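PDB 2D5C: shikimate dehydrogenase (NADP(+)) from Thermus thermophilus, which catalyses the reversible NADPH-linked reduction of 3-dehydroshikimate to shikimate, a step on the way to chorismate and the aromatic amino acids. Local coordinates for residues 150-155 with 161-166; 177-182 with 188-193; 117-122 with 133-138. One frame throughout, in Å; residues are numbered along the deposited sequence.

Contact 1 of 3, residues 150-155 with 161-166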
loop_
_atom_site.group_PDB
_atom_site.type_symbol
_atom_site.label_atom_id
_atom_site.label_comp_id
_atom_site.label_asym_id
_atom_site.label_seq_id
_atom_site.Cartn_x
_atom_site.Cartn_y
_atom_site.Cartn_z
ATOM N N GLN A 150 -18.396 7.714 -30.012
ATOM C CA GLN A 150 -16.996 8.108 -29.829
ATOM C C GLN A 150 -16.329 7.476 -28.601
ATOM O O GLN A 150 -15.132 7.181 -28.627
ATOM C CB GLN A 150 -16.875 9.635 -29.759
ATOM C CG GLN A 150 -15.434 10.143 -29.790
ATOM C CD GLN A 150 -14.674 9.677 -31.019
ATOM O OE1 GLN A 150 -15.182 9.744 -32.141
ATOM N NE2 GLN A 150 -13.446 9.210 -30.817
ATOM N N ARG A 151 -17.102 7.259 -27.541
ATOM C CA ARG A 151 -16.572 6.670 -26.319
ATOM C C ARG A 151 -16.180 5.206 -26.551
ATOM O O ARG A 151 -15.164 4.723 -26.038
ATOM C CB ARG A 151 -17.616 6.779 -25.207
ATOM C CG ARG A 151 -17.017 6.819 -23.822
ATOM C CD ARG A 151 -17.851 7.657 -22.868
ATOM N NE ARG A 151 -17.046 8.073 -21.723
ATOM C CZ ARG A 151 -17.388 7.882 -20.454
ATOM N NH1 ARG A 151 -18.533 7.281 -20.154
ATOM N NH2 ARG A 151 -16.578 8.282 -19.483
ATOM N N ALA A 152 -16.996 4.505 -27.332
ATOM C CA ALA A 152 -16.722 3.112 -27.659
ATOM C C ALA A 152 -15.570 3.059 -28.655
ATOM O O ALA A 152 -14.730 2.164 -28.605
ATOM C CB ALA A 152 -17.971 2.459 -28.256
ATOM N N LEU A 153 -15.529 4.018 -29.575
ATOM C CA LEU A 153 -14.450 4.044 -30.560
ATOM C C LEU A 153 -13.114 4.285 -29.877
ATOM O O LEU A 153 -12.131 3.597 -30.155
ATOM C CB LEU A 153 -14.695 5.138 -31.611
ATOM C CG LEU A 153 -15.380 4.722 -32.914
ATOM C CD1 LEU A 153 -15.667 5.963 -33.754
ATOM C CD2 LEU A 153 -14.486 3.750 -33.679
ATOM N N ALA A 154 -13.085 5.268 -28.986
ATOM C CA ALA A 154 -11.863 5.589 -28.261
ATOM C C ALA A 154 -11.346 4.338 -27.553
ATOM O O ALA A 154 -10.157 4.028 -27.604
ATOM C CB ALA A 154 -12.135 6.693 -27.242
ATOM N N LEU A 155 -12.253 3.621 -26.902
ATOM C CA LEU A 155 -11.888 2.404 -26.180
ATOM C C LEU A 155 -11.347 1.343 -27.133
ATOM O O LEU A 155 -10.272 0.783 -26.909
ATOM C CB LEU A 155 -13.104 1.867 -25.412
ATOM C CG LEU A 155 -12.987 0.511 -24.709
ATOM C CD1 LEU A 155 -11.787 0.494 -23.776
ATOM C CD2 LEU A 155 -14.279 0.237 -23.934
ATOM N N LEU A 161 -9.537 -3.093 -29.901
ATOM C CA LEU A 161 -10.736 -3.927 -29.980
ATOM C C LEU A 161 -11.579 -3.500 -31.186
ATOM O O LEU A 161 -11.068 -2.877 -32.114
ATOM C CB LEU A 161 -11.563 -3.772 -28.700
ATOM C CG LEU A 161 -10.720 -3.792 -27.419
ATOM C CD1 LEU A 161 -11.595 -3.537 -26.196
ATOM C CD2 LEU A 161 -10.013 -5.128 -27.324
ATOM N N ARG A 162 -12.873 -3.825 -31.165
ATOM C CA ARG A 162 -13.765 -3.465 -32.266
ATOM C C ARG A 162 -15.029 -2.769 -31.762
ATOM O O ARG A 162 -15.740 -3.302 -30.908
ATOM C CB ARG A 162 -14.165 -4.725 -33.041
ATOM C CG ARG A 162 -15.128 -4.464 -34.193
ATOM C CD ARG A 162 -15.575 -5.751 -34.869
ATOM N NE ARG A 162 -16.452 -5.470 -36.000
ATOM C CZ ARG A 162 -17.087 -6.394 -36.714
ATOM N NH1 ARG A 162 -16.950 -7.682 -36.423
ATOM N NH2 ARG A 162 -17.870 -6.023 -37.718
ATOM N N ALA A 163 -15.299 -1.569 -32.272
ATOM C CA ALA A 163 -16.499 -0.849 -31.884
ATOM C C ALA A 163 -17.582 -1.305 -32.854
ATOM O O ALA A 163 -17.363 -1.318 -34.064
ATOM C CB ALA A 163 -16.279 0.656 -32.001
ATOM N N VAL A 164 -18.744 -1.679 -32.332
ATOM C CA VAL A 164 -19.810 -2.170 -33.200
ATOM C C VAL A 164 -21.157 -1.522 -32.956
ATOM O O VAL A 164 -21.389 -0.912 -31.910
ATOM C CB VAL A 164 -20.002 -3.705 -33.034
ATOM C CG1 VAL A 164 -18.700 -4.425 -33.303
ATOM C CG2 VAL A 164 -20.499 -4.033 -31.631
ATOM N N PRO A 165 -22.048 -1.591 -33.961
ATOM C CA PRO A 165 -23.377 -1.014 -33.795
ATOM C C PRO A 165 -24.084 -2.037 -32.913
ATOM O O PRO A 165 -23.698 -3.210 -32.901
ATOM C CB PRO A 165 -23.911 -0.952 -35.221
ATOM C CG PRO A 165 -23.210 -2.078 -35.906
ATOM C CD PRO A 165 -21.808 -1.976 -35.361
ATOM N N LEU A 166 -25.110 -1.609 -32.188
ATOM C CA LEU A 166 -25.813 -2.480 -31.256
ATOM C C LEU A 166 -26.377 -3.807 -31.773
ATOM O O LEU A 166 -26.427 -4.785 -31.021
ATOM C CB LEU A 166 -26.926 -1.697 -30.565
ATOM C CG LEU A 166 -27.571 -2.369 -29.354
ATOM C CD1 LEU A 166 -26.539 -2.562 -28.251
ATOM C CD2 LEU A 166 -28.715 -1.499 -28.846
#
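The methyl group of A163 is the meeting point of this contact: it points from the short strand 162-163 at two consecutive residues of helix 149-159, and all the packing is apolar or van der Waals. L153 CD2 lies 4.0 Å from A163 CB. The CB of L153 itself points away from the strand, but a chi1 of -95°, off the usual staggered values, carries the isobutyl end back alongside the alanine. On the neighbouring residue, A152 O approaches A163 CB to 4.0 Å, while A152 CB and A163 CB are 4.5 Å apart. The small side chains of A152 and A163 suit their places, since they let helix and strand approach until the CA atoms of L153 and A163 are 5.5 Å apart.

The backbone polar groups are met inside the helix and within the sheet. In the helix, A154 N donates to Q150 O at 2.8 Å. The strand is paired on one flank, R162 bonding to V142 and V144, and V164 to V144, while the R162 side chain, pointing away from the helix, makes a cation-pi contact with W143. L155 and L161 extend the apolar layer by both packing on A132 of helix 126-137.

Q150 and R151 belong to the NADP(+) site, and the whole is the strand 142-145, helix 149-159, strand 162-163 beta-alpha-beta unit of a Rossmann-type domain, closed here by its edge strand.

Contact 2 of 3, residues 177-182 with 188-193. With SO4 (sulfate ion), chain C.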
loop_
_atom_site.group_PDB
_atom_site.type_symbol
_atom_site.label_atom_id
_atom_site.label_comp_id
_atom_site.label_asym_id
_atom_site.label_seq_id
_atom_site.Cartn_x
_atom_site.Cartn_y
_atom_site.Cartn_z
ATOM N N ASN A 177 -23.587 -6.331 -19.549
ATOM C CA ASN A 177 -24.157 -4.996 -19.413
ATOM C C ASN A 177 -23.329 -4.189 -18.433
ATOM O O ASN A 177 -23.311 -4.489 -17.241
ATOM C CB ASN A 177 -25.600 -5.017 -18.910
ATOM C CG ASN A 177 -26.119 -3.616 -18.639
ATOM O OD1 ASN A 177 -25.880 -2.698 -19.431
ATOM N ND2 ASN A 177 -26.835 -3.444 -17.529
ATOM N N ALA A 178 -22.641 -3.175 -18.957
ATOM C CA ALA A 178 -21.820 -2.287 -18.146
ATOM C C ALA A 178 -22.394 -0.873 -18.238
ATOM O O ALA A 178 -21.687 0.115 -18.031
ATOM C CB ALA A 178 -20.353 -2.318 -18.635
ATOM N N THR A 179 -23.681 -0.776 -18.569
ATOM C CA THR A 179 -24.336 0.527 -18.633
ATOM C C THR A 179 -25.133 0.604 -17.337
ATOM O O THR A 179 -25.219 -0.377 -16.599
ATOM C CB THR A 179 -25.358 0.648 -19.794
ATOM O OG1 THR A 179 -26.534 -0.115 -19.481
ATOM C CG2 THR A 179 -24.764 0.158 -21.105
ATOM N N ARG A 180 -25.714 1.757 -17.043
ATOM C CA ARG A 180 -26.527 1.826 -15.838
ATOM C C ARG A 180 -28.007 1.636 -16.184
ATOM O O ARG A 180 -28.879 1.832 -15.335
ATOM C CB ARG A 180 -26.306 3.146 -15.104
ATOM C CG ARG A 180 -24.922 3.235 -14.480
ATOM C CD ARG A 180 -24.895 4.255 -13.361
ATOM N NE ARG A 180 -25.194 5.602 -13.835
ATOM C CZ ARG A 180 -25.968 6.462 -13.185
ATOM N NH1 ARG A 180 -26.525 6.113 -12.031
ATOM N NH2 ARG A 180 -26.185 7.672 -13.687
ATOM N N VAL A 181 -28.291 1.257 -17.433
ATOM C CA VAL A 181 -29.672 1.024 -17.844
ATOM C C VAL A 181 -30.158 -0.189 -17.066
ATOM O O VAL A 181 -29.510 -1.238 -17.051
ATOM C CB VAL A 181 -29.812 0.736 -19.363
ATOM C CG1 VAL A 181 -31.279 0.443 -19.707
ATOM C CG2 VAL A 181 -29.341 1.931 -20.170
ATOM N N GLY A 182 -31.292 -0.039 -16.397
ATOM C CA GLY A 182 -31.817 -1.145 -15.625
ATOM C C GLY A 182 -31.683 -0.921 -14.136
ATOM O O GLY A 182 -32.359 -1.578 -13.340
ATOM N N ALA A 188 -36.659 -1.296 -17.719
ATOM C CA ALA A 188 -35.642 -0.898 -18.667
ATOM C C ALA A 188 -34.507 -1.884 -18.871
ATOM O O ALA A 188 -34.018 -2.507 -17.932
ATOM C CB ALA A 188 -35.070 0.457 -18.250
ATOM N N SER A 189 -34.102 -1.990 -20.126
ATOM C CA SER A 189 -33.002 -2.860 -20.520
ATOM C C SER A 189 -32.225 -2.141 -21.617
ATOM O O SER A 189 -32.812 -1.487 -22.486
ATOM C CB SER A 189 -33.542 -4.196 -21.050
ATOM O OG SER A 189 -32.525 -4.924 -21.727
ATOM N N PRO A 190 -30.888 -2.266 -21.602
ATOM C CA PRO A 190 -30.042 -1.611 -22.603
ATOM C C PRO A 190 -30.145 -2.208 -23.995
ATOM O O PRO A 190 -29.719 -1.593 -24.982
ATOM C CB PRO A 190 -28.638 -1.767 -22.014
ATOM C CG PRO A 190 -28.740 -3.122 -21.319
ATOM C CD PRO A 190 -30.080 -3.012 -20.622
ATOM N N LEU A 191 -30.758 -3.387 -24.081
ATOM C CA LEU A 191 -30.860 -4.082 -25.351
ATOM C C LEU A 191 -32.270 -4.586 -25.676
ATOM O O LEU A 191 -32.884 -5.255 -24.858
ATOM C CB LEU A 191 -29.887 -5.272 -25.310
ATOM C CG LEU A 191 -29.516 -6.025 -26.578
ATOM C CD1 LEU A 191 -28.547 -5.189 -27.387
ATOM C CD2 LEU A 191 -28.865 -7.349 -26.216
ATOM N N PRO A 192 -32.800 -4.253 -26.867
ATOM C CA PRO A 192 -34.139 -4.723 -27.254
ATOM C C PRO A 192 -34.060 -6.254 -27.257
ATOM O O PRO A 192 -33.052 -6.804 -27.686
ATOM C CB PRO A 192 -34.295 -4.192 -28.680
ATOM C CG PRO A 192 -33.445 -2.963 -28.687
ATOM C CD PRO A 192 -32.223 -3.392 -27.914
ATOM N N ALA A 193 -35.109 -6.931 -26.789
ATOM C CA ALA A 193 -35.137 -8.397 -26.728
ATOM C C ALA A 193 -34.707 -9.111 -28.015
ATOM O O ALA A 193 -34.005 -10.132 -27.964
ATOM C CB ALA A 193 -36.538 -8.870 -26.319
HETATM S S SO4 C . -38.016 -4.275 -26.229
HETATM O O1 SO4 C . -37.395 -5.755 -25.985
HETATM O O2 SO4 C . -37.802 -4.008 -27.631
HETATM O O3 SO4 C . -39.283 -4.261 -25.894
HETATM O O4 SO4 C . -37.156 -3.427 -25.450
#
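An Asx turn followed by an ST turn leads the chain out of strand 174-177, and P190 of the returning loop packs on both N177 and T179. P190 CG sits 3.5 Å from N177 OD1, and P190 CB 3.7 Å from T179 OG1. That same OD1 takes two bonds: T179 OG1 donates at 2.7 Å in the carbonyl plane, on a lone pair, whereas T179 N, the Asx-turn donor, stands well above that plane. T179 OG1 in turn accepts from V181 N at 3.0 Å, the ST turn. These turns lie where a Rossmann-type sheet faces its cofactor, T179 being close to G123 of the NADP(+) site. The ND2 of N177 is bonded to D204. With an alanine here, T179 N and T179 OG1 would probably lose the acceptor they share and D204 this donor, freeing the turn to shift under P190. V181, with CG1 anti to the backbone N (chi1 178°), presses that methyl to 3.3 Å from P190 N and reaches A188 CB at 4.1 Å. G182 follows at a positive phi of 108°, where a side chain would strike the preceding carbonyl. Beyond the proline, A193 N donates to sulfate O1 at 2.7 Å.

Contact 3 of 3, residues 117-122 with 133-138; sequences GPALVL and FALREA
L135 reaches from helix 126-137 with a single methyl, CD1, to touch A119 and V121, alternate residues that face the same way from strand 119-122. L135 CD1 is 3.7 Å from A119 CB and 3.9 Å from V121 CG2. Its torsions explain the reach: CG stands beside the backbone N and anti to the carbonyl carbon (chi1 -66°), and a chi2 of 175° then extends CD1 toward the strand. The small A119 leaves room for a long leucine arm, while the branched V121, whose side chain crosses that of L135 at a slant, suits a buried strand.

Around this first shell, V142 on one neighbouring strand and L174 on the other also touch L135, while F104 of helix 100-110 packs against it and A134 meets A101 and L105 of that same helix, so two helices share this side of the sheet. The backbone keeps the partners in place: A119 bonds to E141 and W143, L120 to L174 and V176, and within the helix E137 N donates to F133 O at 2.9 Å.

Strand 119-122 leads straight into the NADP(+)-binding residues G123 to A127, the last two of which already belong to helix 126-137; with G123, G125 and G128 fitting the GxGxxG pattern, this is the strand-turn-helix beginning of a Rossmann fold.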
loop_
_atom_site.group_PDB
_atom_site.type_symbol
_atom_site.label_atom_id
_atom_site.label_comp_id
_atom_site.label_asym_id
_atom_site.label_seq_id
_atom_site.Cartn_x
_atom_site.Cartn_y
_atom_site.Cartn_z
ATOM N N GLY A 117 -15.494 -15.828 -26.961
ATOM C CA GLY A 117 -15.981 -14.617 -27.590
ATOM C C GLY A 117 -16.710 -14.950 -28.872
ATOM O O GLY A 117 -16.937 -16.128 -29.170
ATOM N N PRO A 118 -17.105 -13.942 -29.658
ATOM C CA PRO A 118 -16.894 -12.515 -29.386
ATOM C C PRO A 118 -17.644 -12.107 -28.126
ATOM O O PRO A 118 -18.767 -12.554 -27.895
ATOM C CB PRO A 118 -17.486 -11.837 -30.621
ATOM C CG PRO A 118 -17.359 -12.870 -31.684
ATOM C CD PRO A 118 -17.745 -14.128 -30.967
ATOM N N ALA A 119 -17.016 -11.260 -27.318
ATOM C CA ALA A 119 -17.622 -10.770 -26.084
ATOM C C ALA A 119 -17.982 -9.308 -26.325
ATOM O O ALA A 119 -17.114 -8.505 -26.651
ATOM C CB ALA A 119 -16.618 -10.877 -24.943
ATOM N N LEU A 120 -19.262 -8.964 -26.172
ATOM C CA LEU A 120 -19.706 -7.581 -26.378
ATOM C C LEU A 120 -19.981 -6.897 -25.046
ATOM O O LEU A 120 -20.794 -7.360 -24.247
ATOM C CB LEU A 120 -20.972 -7.540 -27.242
ATOM C CG LEU A 120 -21.680 -6.177 -27.369
ATOM C CD1 LEU A 120 -20.751 -5.121 -27.974
ATOM C CD2 LEU A 120 -22.925 -6.345 -28.218
ATOM N N VAL A 121 -19.287 -5.793 -24.813
ATOM C CA VAL A 121 -19.451 -5.020 -23.595
ATOM C C VAL A 121 -20.324 -3.809 -23.938
ATOM O O VAL A 121 -19.993 -3.031 -24.833
ATOM C CB VAL A 121 -18.089 -4.537 -23.061
ATOM C CG1 VAL A 121 -18.282 -3.779 -21.727
ATOM C CG2 VAL A 121 -17.148 -5.747 -22.874
ATOM N N LEU A 122 -21.466 -3.701 -23.273
ATOM C CA LEU A 122 -22.353 -2.576 -23.500
ATOM C C LEU A 122 -22.001 -1.516 -22.467
ATOM O O LEU A 122 -22.079 -1.772 -21.266
ATOM C CB LEU A 122 -23.811 -2.996 -23.329
ATOM C CG LEU A 122 -24.280 -4.176 -24.184
ATOM C CD1 LEU A 122 -25.766 -4.388 -23.865
ATOM C CD2 LEU A 122 -24.066 -3.922 -25.680
ATOM N N PHE A 133 -11.066 -4.338 -20.601
ATOM C CA PHE A 133 -9.652 -4.553 -20.301
ATOM C C PHE A 133 -9.407 -5.981 -19.815
ATOM O O PHE A 133 -8.464 -6.650 -20.245
ATOM C CB PHE A 133 -9.189 -3.560 -19.230
ATOM C CG PHE A 133 -7.725 -3.680 -18.875
ATOM C CD1 PHE A 133 -7.292 -4.625 -17.949
ATOM C CD2 PHE A 133 -6.785 -2.852 -19.478
ATOM C CE1 PHE A 133 -5.939 -4.738 -17.633
ATOM C CE2 PHE A 133 -5.430 -2.963 -19.163
ATOM C CZ PHE A 133 -5.018 -3.910 -18.238
ATOM N N ALA A 134 -10.270 -6.450 -18.926
ATOM C CA ALA A 134 -10.147 -7.796 -18.391
ATOM C C ALA A 134 -10.343 -8.861 -19.467
ATOM O O ALA A 134 -9.573 -9.833 -19.535
ATOM C CB ALA A 134 -11.156 -7.993 -17.268
ATOM N N LEU A 135 -11.365 -8.700 -20.310
ATOM C CA LEU A 135 -11.618 -9.683 -21.359
ATOM C C LEU A 135 -10.491 -9.677 -22.377
ATOM O O LEU A 135 -10.186 -10.709 -22.970
ATOM C CB LEU A 135 -12.941 -9.397 -22.065
ATOM C CG LEU A 135 -14.178 -9.563 -21.190
ATOM C CD1 LEU A 135 -15.401 -9.131 -21.971
ATOM C CD2 LEU A 135 -14.304 -11.018 -20.758
ATOM N N ARG A 136 -9.871 -8.514 -22.578
ATOM C CA ARG A 136 -8.757 -8.418 -23.529
ATOM C C ARG A 136 -7.564 -9.174 -22.943
ATOM O O ARG A 136 -6.854 -9.912 -23.646
ATOM C CB ARG A 136 -8.357 -6.950 -23.768
ATOM C CG ARG A 136 -7.249 -6.804 -24.841
ATOM C CD ARG A 136 -6.659 -5.388 -24.926
ATOM N NE ARG A 136 -5.848 -5.035 -23.758
ATOM C CZ ARG A 136 -4.943 -4.058 -23.748
ATOM N NH1 ARG A 136 -4.732 -3.343 -24.845
ATOM N NH2 ARG A 136 -4.244 -3.796 -22.643
ATOM N N GLU A 137 -7.352 -8.991 -21.646
ATOM C CA GLU A 137 -6.242 -9.629 -20.951
ATOM C C GLU A 137 -6.400 -11.142 -20.986
ATOM O O GLU A 137 -5.408 -11.884 -21.058
ATOM C CB GLU A 137 -6.180 -9.132 -19.508
ATOM C CG GLU A 137 -5.097 -9.780 -18.659
ATOM C CD GLU A 137 -4.945 -9.100 -17.309
ATOM O OE1 GLU A 137 -5.961 -8.603 -16.778
ATOM O OE2 GLU A 137 -3.814 -9.073 -16.776
ATOM N N ALA A 138 -7.652 -11.592 -20.934
ATOM C CA ALA A 138 -7.958 -13.023 -20.968
ATOM C C ALA A 138 -7.804 -13.608 -22.369
ATOM O O ALA A 138 -7.986 -14.812 -22.578
ATOM C CB ALA A 138 -9.370 -13.262 -20.452
#

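In the fold
Along the chain contact 3 comes first, then contact 1, then contact 2. Contacts 1 and 3 reach the same six-stranded parallel sheet, and contact 2 lies in the loop that follows its strand 174-177. Contact 3 lies on a central strand, 119-122, next to 174-177, and contact 1 at the edge strand 162-163. Centres of contacts 1 and 3 are about 12 Å apart, and contact 2 is about 17 Å from each. L166 bridges them, touching both L122 and L191, while A178 N probably bonds to L122 O. Q150 and R151 of contact 1 belong to the NADP(+) site, strand 119-122 of contact 3 runs into its G123, and T179 of contact 2 lies close by.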